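Local coordinates for uncharacterized protein (Bacteroides ovatus, PDB 4DQA) that is of unknown function but, as a two-domain protein carrying a concanavalin A-like lectin/glucanase domain, probably binds carbohydrate, at residues T158-F163 and D254-P258; F163-A167 and M181-M187; I169-F174 and L218-R222. All coordinates share one frame; numbering follows the deposited sequence.

Contact 1. Residues T158-F163 and D254-P258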
loop_
_atom_site.group_PDB
_atom_site.type_symbol
_atom_site.label_atom_id
_atom_site.label_comp_id
_atom_site.label_asym_id
_atom_site.label_seq_id
_atom_site.Cartn_x
_atom_site.Cartn_y
_atom_site.Cartn_z
ATOM N N THR A 158 19.250 -4.147 19.377
ATOM C CA THR A 158 17.860 -3.914 19.070
ATOM C C THR A 158 17.079 -4.481 20.226
ATOM O O THR A 158 17.293 -5.624 20.668
ATOM C CB THR A 158 17.429 -4.572 17.747
ATOM O OG1 THR A 158 18.031 -3.856 16.653
ATOM C CG2 THR A 158 15.918 -4.498 17.578
ATOM N N PHE A 159 16.166 -3.660 20.705
ATOM C CA PHE A 159 15.251 -4.080 21.719
ATOM C C PHE A 159 13.948 -3.455 21.317
ATOM O O PHE A 159 13.795 -2.238 21.299
ATOM C CB PHE A 159 15.724 -3.617 23.100
ATOM C CG PHE A 159 14.900 -4.140 24.219
ATOM C CD1 PHE A 159 15.049 -5.446 24.664
ATOM C CD2 PHE A 159 13.966 -3.330 24.832
ATOM C CE1 PHE A 159 14.277 -5.931 25.702
ATOM C CE2 PHE A 159 13.187 -3.811 25.864
ATOM C CZ PHE A 159 13.342 -5.111 26.299
ATOM N N PHE A 160 13.024 -4.288 20.895
ATOM C CA PHE A 160 11.737 -3.785 20.504
ATOM C C PHE A 160 10.908 -3.603 21.764
ATOM O O PHE A 160 10.663 -4.560 22.501
ATOM C CB PHE A 160 11.049 -4.768 19.567
ATOM C CG PHE A 160 11.669 -4.862 18.185
ATOM C CD1 PHE A 160 11.956 -3.732 17.440
ATOM C CD2 PHE A 160 11.940 -6.104 17.625
ATOM C CE1 PHE A 160 12.507 -3.833 16.159
ATOM C CE2 PHE A 160 12.500 -6.203 16.355
ATOM C CZ PHE A 160 12.778 -5.070 15.620
ATOM N N SER A 161 10.483 -2.375 22.026
ATOM C CA SER A 161 9.549 -2.136 23.105
ATOM C C SER A 161 8.172 -2.200 22.511
ATOM O O SER A 161 7.475 -3.198 22.658
ATOM C CB SER A 161 9.840 -0.809 23.820
ATOM O OG SER A 161 9.955 0.252 22.894
ATOM N N SER A 162 7.781 -1.167 21.779
ATOM C CA SER A 162 6.591 -1.268 20.947
ATOM C C SER A 162 6.998 -1.831 19.592
ATOM O O SER A 162 8.091 -1.552 19.093
ATOM C CB SER A 162 5.936 0.084 20.770
ATOM O OG SER A 162 5.540 0.575 22.048
ATOM N N PHE A 163 6.151 -2.661 19.005
ATOM C CA PHE A 163 6.512 -3.252 17.727
ATOM C C PHE A 163 5.294 -3.772 16.996
ATOM O O PHE A 163 4.191 -3.853 17.552
ATOM C CB PHE A 163 7.517 -4.386 17.934
ATOM C CG PHE A 163 6.910 -5.606 18.541
ATOM C CD1 PHE A 163 6.766 -5.698 19.908
ATOM C CD2 PHE A 163 6.438 -6.635 17.741
ATOM C CE1 PHE A 163 6.172 -6.805 20.496
ATOM C CE2 PHE A 163 5.842 -7.758 18.326
ATOM C CZ PHE A 163 5.709 -7.822 19.702
ATOM N N ASP A 254 8.698 -4.904 29.083
ATOM C CA ASP A 254 9.305 -3.694 28.571
ATOM C C ASP A 254 9.631 -3.823 27.092
ATOM O O ASP A 254 9.855 -2.814 26.416
ATOM C CB ASP A 254 10.572 -3.373 29.349
ATOM C CG ASP A 254 10.276 -2.876 30.760
ATOM O OD1 ASP A 254 9.093 -2.586 31.063
ATOM O OD2 ASP A 254 11.230 -2.772 31.556
ATOM N N GLY A 255 9.656 -5.062 26.603
ATOM C CA GLY A 255 9.999 -5.335 25.218
ATOM C C GLY A 255 10.643 -6.706 25.088
ATOM O O GLY A 255 10.532 -7.555 25.975
ATOM N N PHE A 256 11.336 -6.920 23.980
ATOM C CA PHE A 256 12.041 -8.180 23.798
ATOM C C PHE A 256 13.239 -7.988 22.868
ATOM O O PHE A 256 13.292 -7.052 22.063
ATOM C CB PHE A 256 11.114 -9.281 23.253
ATOM C CG PHE A 256 10.793 -9.159 21.776
ATOM C CD1 PHE A 256 9.804 -8.297 21.320
ATOM C CD2 PHE A 256 11.464 -9.937 20.835
ATOM C CE1 PHE A 256 9.505 -8.220 19.965
ATOM C CE2 PHE A 256 11.164 -9.868 19.491
ATOM C CZ PHE A 256 10.187 -8.994 19.055
ATOM N N ASP A 257 14.220 -8.860 23.053
ATOM C CA ASP A 257 15.414 -8.917 22.230
ATOM C C ASP A 257 15.176 -9.910 21.091
ATOM O O ASP A 257 15.148 -11.126 21.328
ATOM C CB ASP A 257 16.566 -9.404 23.105
ATOM C CG ASP A 257 17.843 -9.607 22.325
ATOM O OD1 ASP A 257 17.843 -9.296 21.118
ATOM O OD2 ASP A 257 18.843 -10.054 22.933
ATOM N N PRO A 258 14.982 -9.415 19.853
ATOM C CA PRO A 258 14.671 -10.349 18.753
ATOM C C PRO A 258 15.821 -11.280 18.402
ATOM O O PRO A 258 15.646 -12.294 17.719
ATOM C CB PRO A 258 14.373 -9.427 17.577
ATOM C CG PRO A 258 15.209 -8.197 17.864
ATOM C CD PRO A 258 15.101 -8.027 19.369
HETATM O O HOH W 1 19.220 -7.248 20.125
#
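The carbonyl oxygen F256 O takes a hydrogen bond from F160 N at 3.0 Å, almost in line with the carbonyl bond, and a longer, weaker CA-H...O contact from F159. The return bond, from F256 N to F160 O, measures 2.9 Å, so F160 and F256 form a single antiparallel hydrogen-bonded bridge between two loops. At one end, water 1 donates to both T158 O and D257 OD1, a carboxylate oxygen that also accepts from N259 N. At the other end G255 adopts a backbone shape natural to glycine, and its CA comes within 3.9 Å of S161 CA.

The rings divide between the two sides of this bridge. F159, its CG anti to the backbone N (chi1 -174°), lays its ring along the opposing main chain, with F256 N over one face near the rim and CZ 3.4 Å from G255 C. F160 and F163 lie on the other side with F256. The F256 ring enters edge-on over the centre of the F163 face in a T-shaped pair, planes at 74°, its CE1 lying 3.7 Å from F163 CE1. F160 meets the same ring more obliquely, F160 CD2 being 3.7 Å from F256 CZ, while T158 CG2 lies over the rim of one F160 face. P258, a compact ring without an N-H, fits against both T158 CG2 and F160 CE2.

S161 O is buried near the edge of the F163 ring and has no partner in the model. With just two backbone bonds crossing directly, the hold between these loops rests largely on phenylalanine rings, which bury surface on both sides of a single bridge without needing polar partners of their own, while water 1 serves the polar groups at one end.

Contact 2. Residues F163-A167 and M181-M187; sequences FTYEA and MGTEGVM
F163 and M187 approach from opposite directions, with F163 CZ 3.6 Å from CG of the selenomethionine M187 and the selenium beside the ring in an oblique Met-aromatic contact. Bends at chi2 and chi3 fold the M187 side chain against this ring. Y165 lies next to F163, whose CE2 stands over the rim of one Y165 face. M181, also selenomethionine, slides past Y165 in the opposite direction; in the conformer described, its CE reaches Y165 CB at 3.7 Å. A flexible unbranched side chain can bend, here at chi3, to lie along Y165. G182, with backbone angles that favour glycine, brings its CA to 3.7 Å from Y165 OH, and M187 O fills the place of a side chain.

At the polar edge, Y165 OH donates to M187 O at 2.8 Å, coming from above the carbonyl plane. T183 N reaches the same oxygen from the other face, at 2.9 Å, so the buried carbonyl is held twice. T183 O in turn accepts from both V186 N and M187 N. That pairing is a classic beta bulge, here closing a turn against the F163 and Y165 face of strand 163-171 in the concanavalin A-like beta-sandwich domain.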
loop_
_atom_site.group_PDB
_atom_site.type_symbol
_atom_site.label_atom_id
_atom_site.label_comp_id
_atom_site.label_asym_id
_atom_site.label_seq_id
_atom_site.Cartn_x
_atom_site.Cartn_y
_atom_site.Cartn_z
ATOM N N PHE A 163 6.151 -2.661 19.005
ATOM C CA PHE A 163 6.512 -3.252 17.727
ATOM C C PHE A 163 5.294 -3.772 16.996
ATOM O O PHE A 163 4.191 -3.853 17.552
ATOM C CB PHE A 163 7.517 -4.386 17.934
ATOM C CG PHE A 163 6.910 -5.606 18.541
ATOM C CD1 PHE A 163 6.766 -5.698 19.908
ATOM C CD2 PHE A 163 6.438 -6.635 17.741
ATOM C CE1 PHE A 163 6.172 -6.805 20.496
ATOM C CE2 PHE A 163 5.842 -7.758 18.326
ATOM C CZ PHE A 163 5.709 -7.822 19.702
ATOM N N THR A 164 5.537 -4.109 15.735
ATOM C CA THR A 164 4.536 -4.706 14.849
ATOM C C THR A 164 5.187 -5.756 13.987
ATOM O O THR A 164 6.271 -5.539 13.428
ATOM C CB THR A 164 3.925 -3.644 13.918
ATOM O OG1 THR A 164 3.358 -2.596 14.696
ATOM C CG2 THR A 164 2.838 -4.245 13.037
ATOM N N TYR A 165 4.518 -6.899 13.864
ATOM C CA TYR A 165 4.812 -7.864 12.810
ATOM C C TYR A 165 3.614 -7.814 11.884
ATOM O O TYR A 165 2.482 -7.824 12.364
ATOM C CB TYR A 165 4.852 -9.305 13.322
ATOM C CG TYR A 165 5.932 -9.714 14.302
ATOM C CD1 TYR A 165 7.028 -8.910 14.586
ATOM C CD2 TYR A 165 5.849 -10.961 14.940
ATOM C CE1 TYR A 165 8.014 -9.328 15.472
ATOM C CE2 TYR A 165 6.824 -11.383 15.834
ATOM C CZ TYR A 165 7.912 -10.576 16.088
ATOM O OH TYR A 165 8.893 -10.983 16.974
ATOM N N GLU A 166 3.827 -7.826 10.580
ATOM C CA GLU A 166 2.689 -7.944 9.658
ATOM C C GLU A 166 3.096 -8.648 8.383
ATOM O O GLU A 166 4.266 -8.661 8.010
ATOM C CB GLU A 166 2.004 -6.620 9.334
ATOM C CG GLU A 166 2.904 -5.616 8.677
ATOM C CD GLU A 166 2.193 -4.336 8.258
ATOM O OE1 GLU A 166 0.989 -4.396 7.954
ATOM O OE2 GLU A 166 2.853 -3.264 8.180
ATOM N N ALA A 167 2.122 -9.275 7.743
ATOM C CA ALA A 167 2.343 -9.955 6.463
ATOM C C ALA A 167 1.024 -10.238 5.793
ATOM O O ALA A 167 -0.015 -10.403 6.456
ATOM C CB ALA A 167 3.053 -11.259 6.672
HETATM N N MSE A 181 6.461 -15.673 11.636
HETATM C CA MSE A 181 7.673 -14.891 11.855
HETATM C C MSE A 181 7.925 -14.661 13.346
HETATM O O MSE A 181 6.963 -14.526 14.111
HETATM C CB MSE A 181 7.526 -13.538 11.136
HETATM C CG MSE A 181 6.192 -12.837 11.424
HETATM SE SE MSE A 181 5.641 -11.415 10.185
HETATM C CE MSE A 181 7.140 -10.204 10.492
ATOM N N GLY A 182 9.191 -14.543 13.743
ATOM C CA GLY A 182 9.528 -14.111 15.080
ATOM C C GLY A 182 10.661 -14.898 15.691
ATOM O O GLY A 182 11.381 -15.621 14.973
ATOM N N THR A 183 10.766 -14.781 17.009
ATOM C CA THR A 183 11.843 -15.349 17.772
ATOM C C THR A 183 11.277 -16.389 18.712
ATOM O O THR A 183 10.647 -16.068 19.711
ATOM C CB THR A 183 12.589 -14.241 18.515
ATOM O OG1 THR A 183 13.003 -13.271 17.541
ATOM C CG2 THR A 183 13.802 -14.788 19.273
ATOM N N GLU A 184 11.476 -17.656 18.373
ATOM C CA GLU A 184 10.924 -18.752 19.157
ATOM C C GLU A 184 11.352 -18.691 20.612
ATOM O O GLU A 184 12.523 -18.454 20.935
ATOM C CB GLU A 184 11.301 -20.098 18.525
ATOM C CG GLU A 184 10.959 -21.349 19.369
ATOM C CD GLU A 184 9.496 -21.538 19.678
ATOM O OE1 GLU A 184 8.655 -20.849 19.056
ATOM O OE2 GLU A 184 9.192 -22.379 20.560
ATOM N N GLY A 185 10.368 -18.848 21.499
ATOM C CA GLY A 185 10.613 -18.825 22.921
ATOM C C GLY A 185 10.550 -17.416 23.491
ATOM O O GLY A 185 10.553 -17.252 24.706
ATOM N N VAL A 186 10.464 -16.419 22.611
ATOM C CA VAL A 186 10.508 -15.024 23.028
ATOM C C VAL A 186 9.321 -14.204 22.510
ATOM O O VAL A 186 8.560 -13.639 23.310
ATOM C CB VAL A 186 11.833 -14.369 22.587
ATOM C CG1 VAL A 186 11.885 -12.902 22.989
ATOM C CG2 VAL A 186 13.030 -15.136 23.191
HETATM N N MSE A 187 9.154 -14.144 21.193
HETATM C CA MSE A 187 8.026 -13.436 20.575
HETATM C C MSE A 187 7.850 -13.939 19.148
HETATM O O MSE A 187 8.531 -13.485 18.230
HETATM C CB MSE A 187 8.244 -11.920 20.569
HETATM C CG MSE A 187 7.047 -11.127 20.118
HETATM SE SE MSE A 187 5.605 -11.180 21.393
HETATM C CE MSE A 187 6.525 -10.357 22.879
#

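Contact 3. Residues I169-F174 and L218-R222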
loop_
_atom_site.group_PDB
_atom_site.type_symbol
_atom_site.label_atom_id
_atom_site.label_comp_id
_atom_site.label_asym_id
_atom_site.label_seq_id
_atom_site.Cartn_x
_atom_site.Cartn_y
_atom_site.Cartn_z
ATOM N N ILE A 169 -0.510 -13.390 3.936
ATOM C CA ILE A 169 -0.251 -14.828 3.900
ATOM C C ILE A 169 -1.368 -15.564 3.189
ATOM O O ILE A 169 -2.514 -15.146 3.143
ATOM C CB ILE A 169 -0.069 -15.444 5.318
ATOM C CG1 ILE A 169 -1.375 -15.380 6.109
ATOM C CG2 ILE A 169 1.073 -14.742 6.033
ATOM C CD1 ILE A 169 -1.299 -16.157 7.413
ATOM N N ASN A 170 -0.980 -16.702 2.619
ATOM C CA ASN A 170 -1.898 -17.607 1.950
ATOM C C ASN A 170 -1.407 -19.009 2.225
ATOM O O ASN A 170 -0.346 -19.415 1.754
ATOM C CB ASN A 170 -1.930 -17.321 0.450
ATOM C CG ASN A 170 -2.990 -18.114 -0.269
ATOM O OD1 ASN A 170 -3.214 -19.276 0.043
ATOM N ND2 ASN A 170 -3.680 -17.477 -1.209
ATOM N N VAL A 171 -2.165 -19.740 3.031
ATOM C CA VAL A 171 -1.731 -21.038 3.521
ATOM C C VAL A 171 -2.124 -22.167 2.569
ATOM O O VAL A 171 -3.296 -22.293 2.189
ATOM C CB VAL A 171 -2.380 -21.311 4.893
ATOM C CG1 VAL A 171 -1.915 -22.634 5.453
ATOM C CG2 VAL A 171 -2.048 -20.205 5.865
ATOM N N ASP A 172 -1.146 -23.003 2.207
ATOM C CA ASP A 172 -1.425 -24.175 1.397
ATOM C C ASP A 172 -2.078 -25.286 2.223
ATOM O O ASP A 172 -3.053 -25.932 1.786
ATOM C CB ASP A 172 -0.149 -24.708 0.739
ATOM C CG ASP A 172 0.327 -23.851 -0.431
ATOM O OD1 ASP A 172 -0.504 -23.210 -1.099
ATOM O OD2 ASP A 172 1.540 -23.864 -0.703
ATOM N N TYR A 173 -1.502 -25.538 3.393
ATOM C CA TYR A 173 -2.050 -26.475 4.358
ATOM C C TYR A 173 -1.475 -26.198 5.731
ATOM O O TYR A 173 -0.404 -25.606 5.875
ATOM C CB TYR A 173 -1.771 -27.926 3.961
ATOM C CG TYR A 173 -0.331 -28.373 3.876
ATOM C CD1 TYR A 173 0.383 -28.234 2.705
ATOM C CD2 TYR A 173 0.271 -29.033 4.944
ATOM C CE1 TYR A 173 1.685 -28.719 2.604
ATOM C CE2 TYR A 173 1.567 -29.533 4.851
ATOM C CZ TYR A 173 2.263 -29.366 3.688
ATOM O OH TYR A 173 3.540 -29.923 3.630
ATOM N N PHE A 174 -2.211 -26.638 6.746
ATOM C CA PHE A 174 -1.832 -26.447 8.130
ATOM C C PHE A 174 -1.311 -27.755 8.702
ATOM O O PHE A 174 -1.984 -28.792 8.668
ATOM C CB PHE A 174 -3.038 -26.013 8.983
ATOM C CG PHE A 174 -3.656 -24.706 8.573
ATOM C CD1 PHE A 174 -3.158 -23.495 9.020
ATOM C CD2 PHE A 174 -4.776 -24.700 7.755
ATOM C CE1 PHE A 174 -3.728 -22.296 8.599
ATOM C CE2 PHE A 174 -5.355 -23.517 7.354
ATOM C CZ PHE A 174 -4.853 -22.322 7.773
ATOM N N LEU A 218 -8.356 -19.796 10.278
ATOM C CA LEU A 218 -8.077 -19.360 8.924
ATOM C C LEU A 218 -8.328 -20.506 7.963
ATOM O O LEU A 218 -8.135 -21.682 8.304
ATOM C CB LEU A 218 -6.618 -18.914 8.766
ATOM C CG LEU A 218 -6.178 -17.761 9.632
ATOM C CD1 LEU A 218 -4.730 -17.432 9.322
ATOM C CD2 LEU A 218 -7.072 -16.541 9.385
ATOM N N LEU A 219 -8.785 -20.162 6.766
ATOM C CA LEU A 219 -8.883 -21.095 5.656
ATOM C C LEU A 219 -7.565 -21.209 4.903
ATOM O O LEU A 219 -6.711 -20.324 4.970
ATOM C CB LEU A 219 -9.956 -20.610 4.667
ATOM C CG LEU A 219 -11.415 -20.635 5.101
ATOM C CD1 LEU A 219 -12.223 -19.733 4.158
ATOM C CD2 LEU A 219 -11.960 -22.016 5.044
ATOM N N THR A 220 -7.429 -22.308 4.168
ATOM C CA THR A 220 -6.370 -22.449 3.180
ATOM C C THR A 220 -6.788 -21.764 1.874
ATOM O O THR A 220 -7.971 -21.473 1.639
ATOM C CB THR A 220 -6.072 -23.922 2.833
ATOM O OG1 THR A 220 -7.229 -24.524 2.213
ATOM C CG2 THR A 220 -5.687 -24.718 4.065
ATOM N N ASN A 221 -5.794 -21.495 1.027
ATOM C CA ASN A 221 -6.033 -21.007 -0.329
ATOM C C ASN A 221 -6.820 -19.699 -0.324
ATOM O O ASN A 221 -7.705 -19.492 -1.159
ATOM C CB ASN A 221 -6.765 -22.065 -1.169
ATOM C CG ASN A 221 -6.767 -21.737 -2.660
ATOM O OD1 ASN A 221 -5.822 -21.144 -3.187
ATOM N ND2 ASN A 221 -7.832 -22.116 -3.341
ATOM N N ARG A 222 -6.488 -18.832 0.637
ATOM C CA ARG A 222 -7.126 -17.527 0.783
ATOM C C ARG A 222 -6.068 -16.557 1.293
ATOM O O ARG A 222 -5.339 -16.868 2.244
ATOM C CB ARG A 222 -8.286 -17.631 1.774
ATOM C CG ARG A 222 -8.937 -16.333 2.067
ATOM C CD ARG A 222 -10.265 -16.524 2.685
ATOM N NE ARG A 222 -10.742 -15.246 3.187
ATOM C CZ ARG A 222 -11.914 -15.066 3.768
ATOM N NH1 ARG A 222 -12.753 -16.090 3.898
ATOM N NH2 ARG A 222 -12.238 -13.861 4.210
HETATM O O HOH W 2 -5.469 -18.212 -3.481
HETATM O O HOH W 3 -4.808 -19.001 3.645
#
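F174 points its ring at the opposing loop, with the CZ corner directed into the main chain of L218 and L219. F174 CZ lies 3.4 Å from L218 O, and L219 O is found farther off, at the ring edge near its plane. The adjoining corner, CE2, meets the methyl T220 CG2 at 3.5 Å, the two side chains crossing obliquely. In F174, chi1 of -61° sets CG anti to the carbonyl carbon and directs the ring toward L218 and T220; V171 CG1 of its own segment lies above the centre of one face. Threonine suits its position by offering a methyl to this ring while its CB rests on V171 O at 3.3 Å.

L218 and I169 meet more loosely and at about a right angle, methyl CD1 of one facing methyl CD1 of the other. N170 extends its amide, CG anti to the backbone N (chi1 -173°), alongside the R222 main chain, with N170 OD1 3.3 Å from N221 CA. Its ND2 donates to water 2, which in turn donates to N221 OD1 in the conformer described.

Among the main-chain groups, N221 N gives V171 O a fairly straight bond of 2.9 Å. N221 has positive phi (59°), a left-handed conformation that asparagine tolerates well and that turns the loop here. Water 3 takes the N-H of V171 and donates to L219 O and R222 O, the last at 2.6 Å, so one molecule serves three backbone groups.

On the strand side, I169 pairs through its backbone with Y224 and N170 with K282. The contact thus lies at the end of strand 163-171, an inner strand between 223-231 and 282-289, where loop 218-222 leads into 223-231, with Y173 stacked on H280 nearby.

Overall arrangement
Strand 163-171 runs through the whole set: contact 1 uses the loop leading into it and its first residue, contact 2 the face bearing F163 and Y165, contact 3 its far end. Contact 2 is entirely buried, whereas contacts 1 and 3 are partly exposed and call on water to join main-chain or side-chain groups. Contacts 1 and 2 share F163 and touch through F256 against Y165 and M187, and through a probable hydrogen bond from T183 to P258, forming one continuous aromatic and selenomethionine-rich region. Contact 3 adjoins contact 2 along the strand but does not otherwise touch it; its centre is about 29 Å from that of contact 1, and it relies more on backbone, water and small apolar patches.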